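Local coordinates for flagellar hook-associated protein 2 (Helicobacter pylori, PDB 6IWY) that promotes flagellin polymerization at the tip of the growing filament and keeps subunits from leaking away, as a pentameric cap, this chain being the middle part of one subunit, at residues Val114-Thr119 against Asn123-Gly128; His165-Met170 against Pro198-Leu203; Lys188-Ala193 against Lys238-Leu243; Gln192-Asp197 against Gly207-Asp212; Ile211-Leu214 against Ser219-Ile222. All blocks are in the same frame, centred on the assembly; numbering follows the deposited sequence.

Contact 1: Val114-Thr119 against Asn123-Gly128; sequences VNTKNT and NRVYFG
Thr116 meets Asn123 and Val125 through its methyl group. CG2 comes within 3.9 Å of Val125 CG2, the two side chains sliding past each other in opposite directions, and it also lies 4.0 Å from Asn123 CB. With chi1 at 62° the hydroxyl takes the place between the backbone N and the carbonyl carbon, and the methyl is left for the neighbouring segment. OG1 donates to Asn118 O over 2.8 Å, in the carbonyl plane, and also pairs with Asp41 N. Threonine suits a spot that needs an apolar branch on one side and a hydroxyl that bonds back to the loop on the other.

The buried end continues to Val114, whose CB sits 4.4 Å from Phe127 CZ, at the ring edge and near its plane. Val125 CG1 lies over one face of the same ring. Val114 and Thr116 belong to strand 110-116 of an antiparallel sheet that includes strand 42-49, whereas Phe127 is in strand 126-127, which pairs with strand 61-67; the contact joins an inner strand of one sheet to the outermost strand of another, and the end-to-end directions of the touching parts are 154° apart.

The opposite end is looser and partly exposed. There Asn123 turns its amide toward the loop 117-119, placing ND2 2.9 Å from Thr119 O and 3.8 Å from Asn118 CB. Thr119 directs its own hydroxyl to Pro380 O.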
# COMPACT_ATOMS: atom_id res chain seq x y z
N VAL A 114 -7.63 -6.01 9.34
CA VAL A 114 -7.94 -5.79 7.92
C VAL A 114 -7.65 -7.12 7.28
O VAL A 114 -6.49 -7.51 7.15
CB VAL A 114 -7.01 -4.74 7.31
CG1 VAL A 114 -7.35 -4.52 5.85
CG2 VAL A 114 -7.11 -3.45 8.09
N ASN A 115 -8.71 -7.85 6.94
CA ASN A 115 -8.60 -9.20 6.42
C ASN A 115 -9.26 -9.31 5.05
O ASN A 115 -10.35 -8.74 4.86
CB ASN A 115 -9.30 -10.18 7.37
CG ASN A 115 -8.72 -10.15 8.80
OD1 ASN A 115 -7.70 -9.50 9.06
ND2 ASN A 115 -9.38 -10.85 9.72
N THR A 116 -8.66 -10.07 4.12
CA THR A 116 -9.28 -10.27 2.81
C THR A 116 -10.46 -11.23 2.79
O THR A 116 -10.55 -12.15 3.57
CB THR A 116 -8.28 -10.76 1.75
OG1 THR A 116 -7.72 -12.02 2.11
CG2 THR A 116 -7.18 -9.72 1.55
N LYS A 117 -11.38 -10.99 1.88
CA LYS A 117 -12.52 -11.88 1.66
C LYS A 117 -12.11 -13.15 0.93
O LYS A 117 -12.75 -14.20 1.07
CB LYS A 117 -13.59 -11.17 0.85
CG LYS A 117 -14.92 -11.91 0.78
CD LYS A 117 -15.86 -11.24 -0.21
CE LYS A 117 -17.00 -12.16 -0.61
NZ LYS A 117 -18.25 -11.39 -0.83
N ASN A 118 -11.04 -13.05 0.15
CA ASN A 118 -10.61 -14.11 -0.73
C ASN A 118 -9.26 -14.67 -0.41
O ASN A 118 -8.42 -14.00 0.20
CB ASN A 118 -10.50 -13.53 -2.13
CG ASN A 118 -11.75 -13.65 -2.87
OD1 ASN A 118 -12.40 -14.68 -2.81
ND2 ASN A 118 -12.11 -12.61 -3.60
N THR A 119 -9.04 -15.88 -0.86
CA THR A 119 -7.78 -16.56 -0.65
C THR A 119 -6.85 -16.37 -1.82
O THR A 119 -7.18 -15.68 -2.76
CB THR A 119 -8.03 -18.05 -0.46
OG1 THR A 119 -8.38 -18.63 -1.71
CG2 THR A 119 -9.14 -18.30 0.56
N ASN A 123 -4.00 -11.80 -3.16
CA ASN A 123 -4.74 -11.00 -2.17
C ASN A 123 -3.91 -10.54 -1.01
O ASN A 123 -4.44 -10.22 0.03
CB ASN A 123 -6.00 -11.73 -1.69
CG ASN A 123 -7.06 -11.79 -2.76
OD1 ASN A 123 -7.85 -10.85 -2.92
ND2 ASN A 123 -7.07 -12.88 -3.53
N ARG A 124 -2.60 -10.46 -1.17
CA ARG A 124 -1.80 -9.90 -0.09
C ARG A 124 -2.20 -8.44 -0.04
O ARG A 124 -2.60 -7.89 -1.08
CB ARG A 124 -0.33 -10.13 -0.33
CG ARG A 124 0.01 -11.60 -0.24
CD ARG A 124 1.47 -11.87 -0.46
NE ARG A 124 2.30 -11.41 0.66
CZ ARG A 124 3.63 -11.46 0.68
NH1 ARG A 124 4.31 -11.95 -0.36
NH2 ARG A 124 4.30 -11.03 1.77
N VAL A 125 -2.23 -7.84 1.15
CA VAL A 125 -2.49 -6.41 1.26
C VAL A 125 -1.19 -5.64 1.48
O VAL A 125 -0.48 -5.85 2.43
CB VAL A 125 -3.45 -6.09 2.38
CG1 VAL A 125 -3.58 -4.60 2.50
CG2 VAL A 125 -4.83 -6.67 2.13
N TYR A 126 -0.86 -4.73 0.59
CA TYR A 126 0.36 -3.97 0.71
C TYR A 126 -0.05 -2.59 1.08
O TYR A 126 -0.72 -1.95 0.31
CB TYR A 126 1.14 -3.98 -0.60
CG TYR A 126 1.70 -5.33 -0.90
CD1 TYR A 126 1.08 -6.19 -1.79
CD2 TYR A 126 2.83 -5.77 -0.26
CE1 TYR A 126 1.60 -7.46 -2.04
CE2 TYR A 126 3.35 -7.01 -0.49
CZ TYR A 126 2.73 -7.86 -1.38
OH TYR A 126 3.28 -9.10 -1.59
N PHE A 127 0.31 -2.15 2.28
CA PHE A 127 -0.04 -0.82 2.74
C PHE A 127 0.97 0.15 2.19
O PHE A 127 2.10 -0.22 1.96
CB PHE A 127 -0.06 -0.77 4.27
CG PHE A 127 -1.12 -1.62 4.86
CD1 PHE A 127 -0.83 -2.87 5.36
CD2 PHE A 127 -2.43 -1.18 4.86
CE1 PHE A 127 -1.83 -3.66 5.87
CE2 PHE A 127 -3.44 -1.96 5.36
CZ PHE A 127 -3.15 -3.21 5.85
N GLY A 128 0.54 1.38 1.94
CA GLY A 128 1.42 2.45 1.51
C GLY A 128 1.64 2.43 0.01
O GLY A 128 0.69 2.22 -0.74

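Contact 2: His165-Met170 against Pro198-Leu203; sequences HEVPIM and PNFKNL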
# COMPACT_ATOMS: atom_id res chain seq x y z
N HIS A 165 16.80 8.99 -1.32
CA HIS A 165 18.20 8.56 -1.62
C HIS A 165 18.20 7.47 -2.67
O HIS A 165 17.25 6.74 -2.82
CB HIS A 165 18.89 8.00 -0.39
CG HIS A 165 19.03 9.00 0.71
ND1 HIS A 165 20.10 9.87 0.78
CD2 HIS A 165 18.24 9.29 1.76
CE1 HIS A 165 19.96 10.65 1.83
NE2 HIS A 165 18.83 10.31 2.45
N GLU A 166 19.32 7.34 -3.35
CA GLU A 166 19.46 6.48 -4.50
C GLU A 166 20.32 5.28 -4.07
O GLU A 166 21.38 5.44 -3.50
CB GLU A 166 20.14 7.28 -5.61
CG GLU A 166 19.60 6.97 -6.99
CD GLU A 166 19.90 8.04 -8.08
OE1 GLU A 166 20.36 9.17 -7.74
OE2 GLU A 166 19.67 7.71 -9.28
N VAL A 167 19.82 4.08 -4.29
CA VAL A 167 20.58 2.87 -3.97
C VAL A 167 20.92 2.18 -5.29
O VAL A 167 20.03 1.66 -5.98
CB VAL A 167 19.73 1.91 -3.14
CG1 VAL A 167 20.52 0.66 -2.83
CG2 VAL A 167 19.20 2.61 -1.87
N PRO A 168 22.19 2.22 -5.68
CA PRO A 168 22.59 1.54 -6.91
C PRO A 168 22.27 0.09 -6.81
O PRO A 168 22.38 -0.42 -5.74
CB PRO A 168 24.11 1.73 -6.93
CG PRO A 168 24.36 2.97 -6.15
CD PRO A 168 23.28 3.04 -5.12
N ILE A 169 21.85 -0.56 -7.87
CA ILE A 169 21.70 -2.02 -7.84
C ILE A 169 22.62 -2.65 -8.87
O ILE A 169 22.42 -2.48 -10.07
CB ILE A 169 20.23 -2.47 -8.06
CG1 ILE A 169 19.44 -2.39 -6.73
CG2 ILE A 169 20.16 -3.92 -8.58
CD1 ILE A 169 18.89 -1.02 -6.35
N MET A 170 23.63 -3.37 -8.39
CA MET A 170 24.63 -4.02 -9.24
C MET A 170 24.47 -5.53 -9.24
O MET A 170 24.21 -6.14 -8.18
CB MET A 170 26.04 -3.72 -8.76
CG MET A 170 26.31 -2.23 -8.57
SD MET A 170 25.96 -1.25 -10.06
CE MET A 170 26.82 0.25 -9.55
N PRO A 198 23.35 2.69 5.01
CA PRO A 198 22.95 3.19 6.33
C PRO A 198 21.55 3.80 6.36
O PRO A 198 20.83 3.69 7.35
CB PRO A 198 23.99 4.28 6.61
CG PRO A 198 25.15 3.93 5.80
CD PRO A 198 24.61 3.30 4.56
N ASN A 199 21.16 4.43 5.25
CA ASN A 199 19.86 5.10 5.17
C ASN A 199 18.74 4.07 5.07
O ASN A 199 17.57 4.41 5.30
CB ASN A 199 19.81 6.01 3.94
CG ASN A 199 20.94 7.01 3.89
OD1 ASN A 199 21.18 7.74 4.86
ND2 ASN A 199 21.65 7.06 2.78
N PHE A 200 19.07 2.82 4.71
CA PHE A 200 18.03 1.79 4.58
C PHE A 200 18.09 0.58 5.49
O PHE A 200 17.06 -0.08 5.68
CB PHE A 200 17.86 1.40 3.10
CG PHE A 200 17.56 2.56 2.23
CD1 PHE A 200 16.31 3.14 2.27
CD2 PHE A 200 18.55 3.13 1.46
CE1 PHE A 200 16.03 4.25 1.52
CE2 PHE A 200 18.26 4.24 0.70
CZ PHE A 200 16.98 4.80 0.75
N LYS A 201 19.27 0.29 6.06
CA LYS A 201 19.49 -0.90 6.88
C LYS A 201 18.32 -1.22 7.80
O LYS A 201 17.84 -2.36 7.81
CB LYS A 201 20.78 -0.77 7.72
N ASN A 202 17.85 -0.23 8.55
CA ASN A 202 16.83 -0.48 9.56
C ASN A 202 15.42 -0.47 9.00
O ASN A 202 14.50 -1.06 9.59
CB ASN A 202 16.95 0.50 10.71
CG ASN A 202 18.24 0.32 11.47
OD1 ASN A 202 18.42 -0.66 12.19
ND2 ASN A 202 19.17 1.27 11.30
N LEU A 203 15.24 0.20 7.87
CA LEU A 203 13.94 0.13 7.19
C LEU A 203 13.68 -1.26 6.62
O LEU A 203 12.54 -1.72 6.60
CB LEU A 203 13.80 1.20 6.10
CG LEU A 203 13.62 2.58 6.75
CD1 LEU A 203 13.68 3.60 5.63
CD2 LEU A 203 12.33 2.70 7.57
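His165 and Asn199 stack flat on each other, ring and amide planes 13° apart, where the end of helix 179-196 turns back beside strand 164-173. This strand belongs to an antiparallel four-stranded sheet, and helix 179-196 packs against it; the contact joins that sheet to the link leading into helix 201-205. In the first shell the amide nitrogen lies over one face of the imidazole, toward its rim, with Asn199 ND2 3.8 Å from His165 ND1. The side chains themselves cross at about a right angle. An amide suits this place because it is flat, so it can lie on a ring without needing to bond to it.

Beside the stack is an apolar part. His165 CB approaches Phe200 CZ at 3.9 Å, obliquely to the ring. Phe200 is buried, with Leu157 and Ile209 from two different sheets and Leu194 of the helix around it.

Further out, polar bonds set the two stacked groups. His165 NE2 is hydrogen-bonded to Asp161 OD2, which limits rotation of the imidazole. On the other side Asp197 OD1 accepts from the backbone N of Asn199, an Asx turn that fixes where the asparagine starts. From there CG stands beside its own backbone N (chi1 -54°), which carries the amide to the imidazole. Asn199 CB rests over one face of the Phe200 ring, 3.9 Å above its plane.

Contact 3: Lys188-Ala193 against Lys238-Leu243; sequences KAMEQA and KELGFL
Met190 bridges to Leu240 and Phe242 with a single atom, its terminal methyl. The aliphatic part is a meeting of Met190 CE with Leu240 CD1 at 3.7 Å, the two side chains reaching toward each other tip to tip. The backbones stay far apart, with 11.9 Å between the CA atoms of Met190 and Leu240, and a long side chain is needed to cross that span. Methionine fits because it can be straight: beyond CG the chain is extended, with chi2 at -174° and chi3 at 177°. A leucine on the far side supplies a branched methyl end to receive it.

The aromatic part is lighter. The same CE stands 4.4 Å from Phe242 CE2, at the edge of the ring and near its plane, so it is the methyl and not the sulfur that meets the phenyl group.

The backbone bonds stay within each segment and shape the two supports. Helix 179-196 is regular, with Ala193 N bonded to Ala189 O at 3.0 Å. The weakly bonded helix 237-240 is followed by Gly241, the first residue to leave helical angles, whose positive phi of 95° would press a side chain against the preceding carbonyl. Gly241 is also backbone-bonded to Thr134, and this turn lets Leu240 and Phe242 face the same methyl.

Met190 also packs on Ile169 and Ile211, of strands 164-173 and 209-214, and Leu240 on Leu141. With no hydrogen bond across the segments, attachment of the short helix 237-240 to the long one rests on dispersion and the burial of apolar surface, which demand no exact angle.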
# COMPACT_ATOMS: atom_id res chain seq x y z
N LYS A 188 17.47 -10.57 -4.23
CA LYS A 188 18.64 -10.64 -3.36
C LYS A 188 19.46 -9.38 -3.57
O LYS A 188 19.86 -8.71 -2.61
CB LYS A 188 19.50 -11.88 -3.65
N ALA A 189 19.71 -9.05 -4.83
CA ALA A 189 20.58 -7.92 -5.12
C ALA A 189 20.01 -6.70 -4.42
O ALA A 189 20.75 -6.03 -3.73
CB ALA A 189 20.74 -7.69 -6.60
N MET A 190 18.71 -6.46 -4.59
CA MET A 190 18.03 -5.25 -4.04
C MET A 190 18.01 -5.26 -2.53
O MET A 190 18.23 -4.24 -1.86
CB MET A 190 16.58 -5.17 -4.53
CG MET A 190 16.43 -4.93 -6.03
SD MET A 190 14.72 -4.68 -6.58
CE MET A 190 14.98 -4.34 -8.33
N GLU A 191 17.74 -6.43 -1.99
CA GLU A 191 17.75 -6.62 -0.56
C GLU A 191 19.15 -6.39 -0.01
O GLU A 191 19.30 -5.76 1.02
CB GLU A 191 17.20 -8.00 -0.18
CG GLU A 191 15.68 -8.10 -0.31
CD GLU A 191 15.06 -9.42 0.20
OE1 GLU A 191 15.81 -10.41 0.36
OE2 GLU A 191 13.82 -9.47 0.41
N GLN A 192 20.19 -6.91 -0.68
CA GLN A 192 21.57 -6.74 -0.21
C GLN A 192 21.97 -5.28 -0.23
O GLN A 192 22.62 -4.80 0.67
CB GLN A 192 22.55 -7.56 -1.05
CG GLN A 192 22.62 -9.03 -0.65
CD GLN A 192 23.72 -9.82 -1.39
OE1 GLN A 192 24.78 -9.28 -1.70
NE2 GLN A 192 23.47 -11.10 -1.64
N ALA A 193 21.55 -4.57 -1.25
CA ALA A 193 21.89 -3.17 -1.37
C ALA A 193 21.27 -2.40 -0.21
O ALA A 193 21.94 -1.66 0.52
CB ALA A 193 21.43 -2.60 -2.72
N LYS A 238 13.85 -0.93 -17.67
CA LYS A 238 12.94 -1.72 -18.52
C LYS A 238 13.30 -3.22 -18.51
O LYS A 238 12.41 -4.07 -18.57
CB LYS A 238 12.88 -1.16 -19.95
N GLU A 239 14.59 -3.53 -18.37
CA GLU A 239 15.04 -4.91 -18.44
C GLU A 239 14.53 -5.74 -17.28
O GLU A 239 14.48 -6.96 -17.37
CB GLU A 239 16.57 -4.99 -18.51
CG GLU A 239 17.12 -4.83 -19.90
CD GLU A 239 18.62 -5.05 -20.00
OE1 GLU A 239 19.15 -6.07 -19.47
OE2 GLU A 239 19.28 -4.18 -20.62
N LEU A 240 14.19 -5.10 -16.19
CA LEU A 240 13.63 -5.81 -15.03
C LEU A 240 12.15 -5.95 -15.16
O LEU A 240 11.55 -6.77 -14.48
CB LEU A 240 13.93 -5.09 -13.73
CG LEU A 240 15.41 -4.93 -13.44
CD1 LEU A 240 15.62 -4.46 -11.99
CD2 LEU A 240 16.16 -6.22 -13.70
N GLY A 241 11.55 -5.13 -15.99
CA GLY A 241 10.13 -5.26 -16.26
C GLY A 241 9.20 -4.39 -15.45
O GLY A 241 8.06 -4.75 -15.29
N PHE A 242 9.66 -3.25 -14.96
CA PHE A 242 8.77 -2.25 -14.37
C PHE A 242 8.04 -1.44 -15.44
O PHE A 242 8.60 -0.52 -15.99
CB PHE A 242 9.55 -1.31 -13.45
CG PHE A 242 9.99 -1.96 -12.17
CD1 PHE A 242 9.08 -2.17 -11.15
CD2 PHE A 242 11.28 -2.42 -12.02
CE1 PHE A 242 9.48 -2.80 -9.98
CE2 PHE A 242 11.67 -3.05 -10.88
CZ PHE A 242 10.77 -3.24 -9.85
N LEU A 243 6.80 -1.80 -15.75
CA LEU A 243 5.97 -1.01 -16.70
C LEU A 243 6.03 0.45 -16.27
O LEU A 243 6.36 1.35 -17.06
CB LEU A 243 4.49 -1.49 -16.68

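Contact 4: Gln192-Asp197 against Gly207-Asp212; sequences QALEND and GDISID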
# COMPACT_ATOMS: atom_id res chain seq x y z
N GLN A 192 20.19 -6.91 -0.68
CA GLN A 192 21.57 -6.74 -0.21
C GLN A 192 21.97 -5.28 -0.23
O GLN A 192 22.62 -4.80 0.67
CB GLN A 192 22.55 -7.56 -1.05
CG GLN A 192 22.62 -9.03 -0.65
CD GLN A 192 23.72 -9.82 -1.39
OE1 GLN A 192 24.78 -9.28 -1.70
NE2 GLN A 192 23.47 -11.10 -1.64
N ALA A 193 21.55 -4.57 -1.25
CA ALA A 193 21.89 -3.17 -1.37
C ALA A 193 21.27 -2.40 -0.21
O ALA A 193 21.94 -1.66 0.52
CB ALA A 193 21.43 -2.60 -2.72
N LEU A 194 19.97 -2.60 -0.02
CA LEU A 194 19.28 -1.90 1.03
C LEU A 194 19.84 -2.23 2.41
O LEU A 194 19.97 -1.35 3.25
CB LEU A 194 17.78 -2.16 0.91
CG LEU A 194 17.13 -1.33 -0.20
CD1 LEU A 194 15.69 -1.76 -0.49
CD2 LEU A 194 17.16 0.08 0.20
N GLU A 195 20.24 -3.47 2.62
CA GLU A 195 20.80 -3.86 3.92
C GLU A 195 22.19 -3.27 4.11
O GLU A 195 22.65 -3.10 5.24
CB GLU A 195 20.86 -5.38 4.05
CG GLU A 195 19.50 -6.02 4.17
CD GLU A 195 19.50 -7.55 3.92
OE1 GLU A 195 20.56 -8.10 3.55
OE2 GLU A 195 18.43 -8.19 4.11
N ASN A 196 22.87 -2.96 3.01
CA ASN A 196 24.22 -2.45 3.08
C ASN A 196 24.32 -0.94 3.14
O ASN A 196 25.43 -0.41 3.29
CB ASN A 196 25.03 -2.99 1.90
CG ASN A 196 25.49 -4.43 2.12
OD1 ASN A 196 25.94 -4.79 3.22
ND2 ASN A 196 25.37 -5.26 1.09
N ASP A 197 23.19 -0.25 3.01
CA ASP A 197 23.14 1.23 3.02
C ASP A 197 22.65 1.72 4.41
O ASP A 197 21.66 1.23 4.91
CB ASP A 197 22.25 1.73 1.87
CG ASP A 197 22.24 3.28 1.70
OD1 ASP A 197 22.11 4.04 2.70
OD2 ASP A 197 22.30 3.74 0.53
N GLY A 207 10.86 -4.09 8.65
CA GLY A 207 9.79 -4.45 7.74
C GLY A 207 9.08 -3.32 7.01
O GLY A 207 8.11 -3.58 6.32
N ASP A 208 9.54 -2.08 7.16
CA ASP A 208 8.90 -0.97 6.47
C ASP A 208 9.16 -1.12 4.96
O ASP A 208 8.25 -0.97 4.12
CB ASP A 208 9.40 0.37 7.01
CG ASP A 208 8.74 0.77 8.34
OD1 ASP A 208 7.58 0.35 8.62
OD2 ASP A 208 9.36 1.50 9.14
N ILE A 209 10.38 -1.45 4.59
CA ILE A 209 10.66 -1.70 3.19
C ILE A 209 10.85 -3.17 2.97
O ILE A 209 11.67 -3.81 3.64
CB ILE A 209 11.89 -0.95 2.67
CG1 ILE A 209 11.66 0.54 2.75
CG2 ILE A 209 12.10 -1.27 1.24
CD1 ILE A 209 12.85 1.37 2.18
N SER A 210 10.11 -3.71 2.01
CA SER A 210 10.34 -5.07 1.59
C SER A 210 10.20 -5.21 0.09
O SER A 210 9.58 -4.37 -0.58
CB SER A 210 9.36 -6.00 2.30
OG SER A 210 8.05 -5.56 2.07
N ILE A 211 10.78 -6.29 -0.41
CA ILE A 211 10.71 -6.67 -1.80
C ILE A 211 10.32 -8.15 -1.86
O ILE A 211 11.13 -9.02 -1.62
CB ILE A 211 12.08 -6.50 -2.44
CG1 ILE A 211 12.48 -5.03 -2.46
CG2 ILE A 211 12.09 -7.01 -3.86
CD1 ILE A 211 13.83 -4.80 -1.99
N ASP A 212 9.05 -8.41 -2.16
CA ASP A 212 8.52 -9.76 -2.26
C ASP A 212 8.48 -10.25 -3.71
O ASP A 212 8.41 -9.46 -4.64
CB ASP A 212 7.06 -9.81 -1.74
CG ASP A 212 6.93 -9.57 -0.24
OD1 ASP A 212 7.92 -9.72 0.50
OD2 ASP A 212 5.81 -9.22 0.20
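Leu194, near the end of helix 179-196, and Ile209, at the start of strand 209-214, have their CA atoms 8.9 Å apart, a spacing that side chains alone can bridge. They do so through one branch of the leucine. Leu194 CD1 lies 4.0 Å from Ile209 CG2 and 3.9 Å from Ile211 CD1, touching two residues that alternate along the strand. The leucine crosses Ile209 at about a right angle and meets Ile211 more obliquely. A chi1 of -77° puts CG beside the backbone N, and from there CD1 reaches the strand while the residue also packs on Phe200 and Val167.

This is helix-on-sheet packing: the helix lays a leucine over the face of the antiparallel sheet made by strands 129-132, 219-224 and 209-214. Beta-branched isoleucines suit strand positions, and their alternation with Ser210, which points away, gives the strand an apolar side for the helix. The short helix 201-205 connects the two elements, and backbone bonding between Leu203 and Ile209 ties it to the start of the strand.

Near the end of helix 179-196 Asn196 N bonds to Ala193 O at 3.0 Å, with a weak bond to Gln192 O as well. After helix 201-205 the chain turns at Gly207, whose phi of 87° suits a residue without a side chain, and Gly207 O accepts a bond from Arg225 NE.

Contact 5: Ile211-Leu214 against Ser219-Ile222; sequences IDTL and SLII
Leu220 packs across two neighbours on the opposing strand, Ile211 and Thr213. Its CB lies 4.1 Å from Asp212 O, close to the backbone. CG comes next, beside Ile211 CG2. At the fork the branches part: CD1 goes to Thr213 CG2 at 4.2 Å, and CD2 returns to Ile211 CG2 at 4.1 Å. Thr213 presents that methyl because CG2 is beside its own backbone N, chi1 being 79°. Ile222 completes this face, lying alongside Ile211 and pointing the same way, and helix 179-196 packs on it through Ile186 and Met190.

The strands form a beta hairpin with antiparallel register. Asp212 and Ile221 make a hydrogen-bonded pair: Ile221 N donates to Asp212 O at 2.9 Å, nearly straight on the carbonyl, and Asp212 N donates back to Ile221 O at 3.1 Å. Leu214 and Ser219 form the next such pair, Leu214 N bonding to Ser219 O at 2.7 Å.

On the other face Asp212 CB touches Ile221 CG2 at 3.8 Å, and Leu214 CD2 approaches Ile221 CB. The Asp212 carboxylate is engaged by Arg124 and Tyr126, and Ser219 OG bonds to Ser133 O, on the side of the neighbouring strand 129-132. The hairpin is thus two-sided: mainly apolar side chains meet the helix, while on the reverse face Leu214 and Ile221 are mixed with Asp212 and Ser219, whose polar ends have partners, and the four backbone bonds fix the register of both.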
# COMPACT_ATOMS: atom_id res chain seq x y z
N ILE A 211 10.78 -6.29 -0.41
CA ILE A 211 10.71 -6.67 -1.80
C ILE A 211 10.32 -8.15 -1.86
O ILE A 211 11.13 -9.02 -1.62
CB ILE A 211 12.08 -6.50 -2.44
CG1 ILE A 211 12.48 -5.03 -2.46
CG2 ILE A 211 12.09 -7.01 -3.86
CD1 ILE A 211 13.83 -4.80 -1.99
N ASP A 212 9.05 -8.41 -2.16
CA ASP A 212 8.52 -9.76 -2.26
C ASP A 212 8.48 -10.25 -3.71
O ASP A 212 8.41 -9.46 -4.64
CB ASP A 212 7.06 -9.81 -1.74
CG ASP A 212 6.93 -9.57 -0.24
OD1 ASP A 212 7.92 -9.72 0.50
OD2 ASP A 212 5.81 -9.22 0.20
N THR A 213 8.50 -11.57 -3.88
CA THR A 213 8.18 -12.18 -5.16
C THR A 213 6.72 -12.63 -5.17
O THR A 213 6.16 -13.00 -4.14
CB THR A 213 9.07 -13.37 -5.48
OG1 THR A 213 8.61 -14.51 -4.75
CG2 THR A 213 10.52 -13.07 -5.10
N LEU A 214 6.13 -12.64 -6.35
CA LEU A 214 4.71 -12.86 -6.51
C LEU A 214 4.42 -13.48 -7.89
O LEU A 214 5.32 -13.64 -8.70
CB LEU A 214 4.01 -11.53 -6.25
CG LEU A 214 2.89 -10.92 -7.09
CD1 LEU A 214 1.47 -11.52 -6.84
CD2 LEU A 214 2.93 -9.44 -6.73
N SER A 219 7.05 -12.05 -10.74
CA SER A 219 6.91 -10.65 -10.40
C SER A 219 7.54 -10.33 -9.08
O SER A 219 7.55 -11.14 -8.16
CB SER A 219 5.43 -10.28 -10.33
OG SER A 219 4.92 -10.06 -11.62
N LEU A 220 8.07 -9.12 -9.02
CA LEU A 220 8.64 -8.56 -7.84
C LEU A 220 7.75 -7.41 -7.47
O LEU A 220 7.15 -6.78 -8.34
CB LEU A 220 10.04 -8.02 -8.13
CG LEU A 220 11.22 -8.74 -7.50
CD1 LEU A 220 11.30 -10.17 -7.97
CD2 LEU A 220 12.52 -8.01 -7.82
N ILE A 221 7.67 -7.12 -6.18
CA ILE A 221 6.94 -5.96 -5.72
C ILE A 221 7.73 -5.28 -4.61
O ILE A 221 8.07 -5.91 -3.61
CB ILE A 221 5.50 -6.35 -5.27
CG1 ILE A 221 4.69 -5.10 -4.91
CG2 ILE A 221 5.57 -7.29 -4.10
CD1 ILE A 221 3.22 -5.25 -5.01
N ILE A 222 8.11 -4.03 -4.82
CA ILE A 222 8.75 -3.23 -3.76
C ILE A 222 7.57 -2.58 -3.03
O ILE A 222 6.67 -2.06 -3.67
CB ILE A 222 9.72 -2.16 -4.35
CG1 ILE A 222 10.62 -2.81 -5.42
CG2 ILE A 222 10.62 -1.53 -3.27
CD1 ILE A 222 11.50 -1.83 -6.24

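In the fold
Contacts 3, 4 and 5 are buried and largely apolar between side chains, whereas contacts 1 and 2 are only partly buried and bring in amides and an imidazole. Helix 179-196 serves contacts 3 and 4, and strand 209-214 serves contacts 4 and 5; Ile211 lies where these last two meet. Contact 5 alone is held by backbone bonds across its segments. Contacts 2 and 4 adjoin through the Leu203-Ile209 backbone pairing, and contacts 3 and 5 meet where Phe242 packs on Ile222. Contact 1 lies in a separate part of the chain, its centre 15 Å from that of contact 5, joined to it by the Arg124-Asp212 salt bridge.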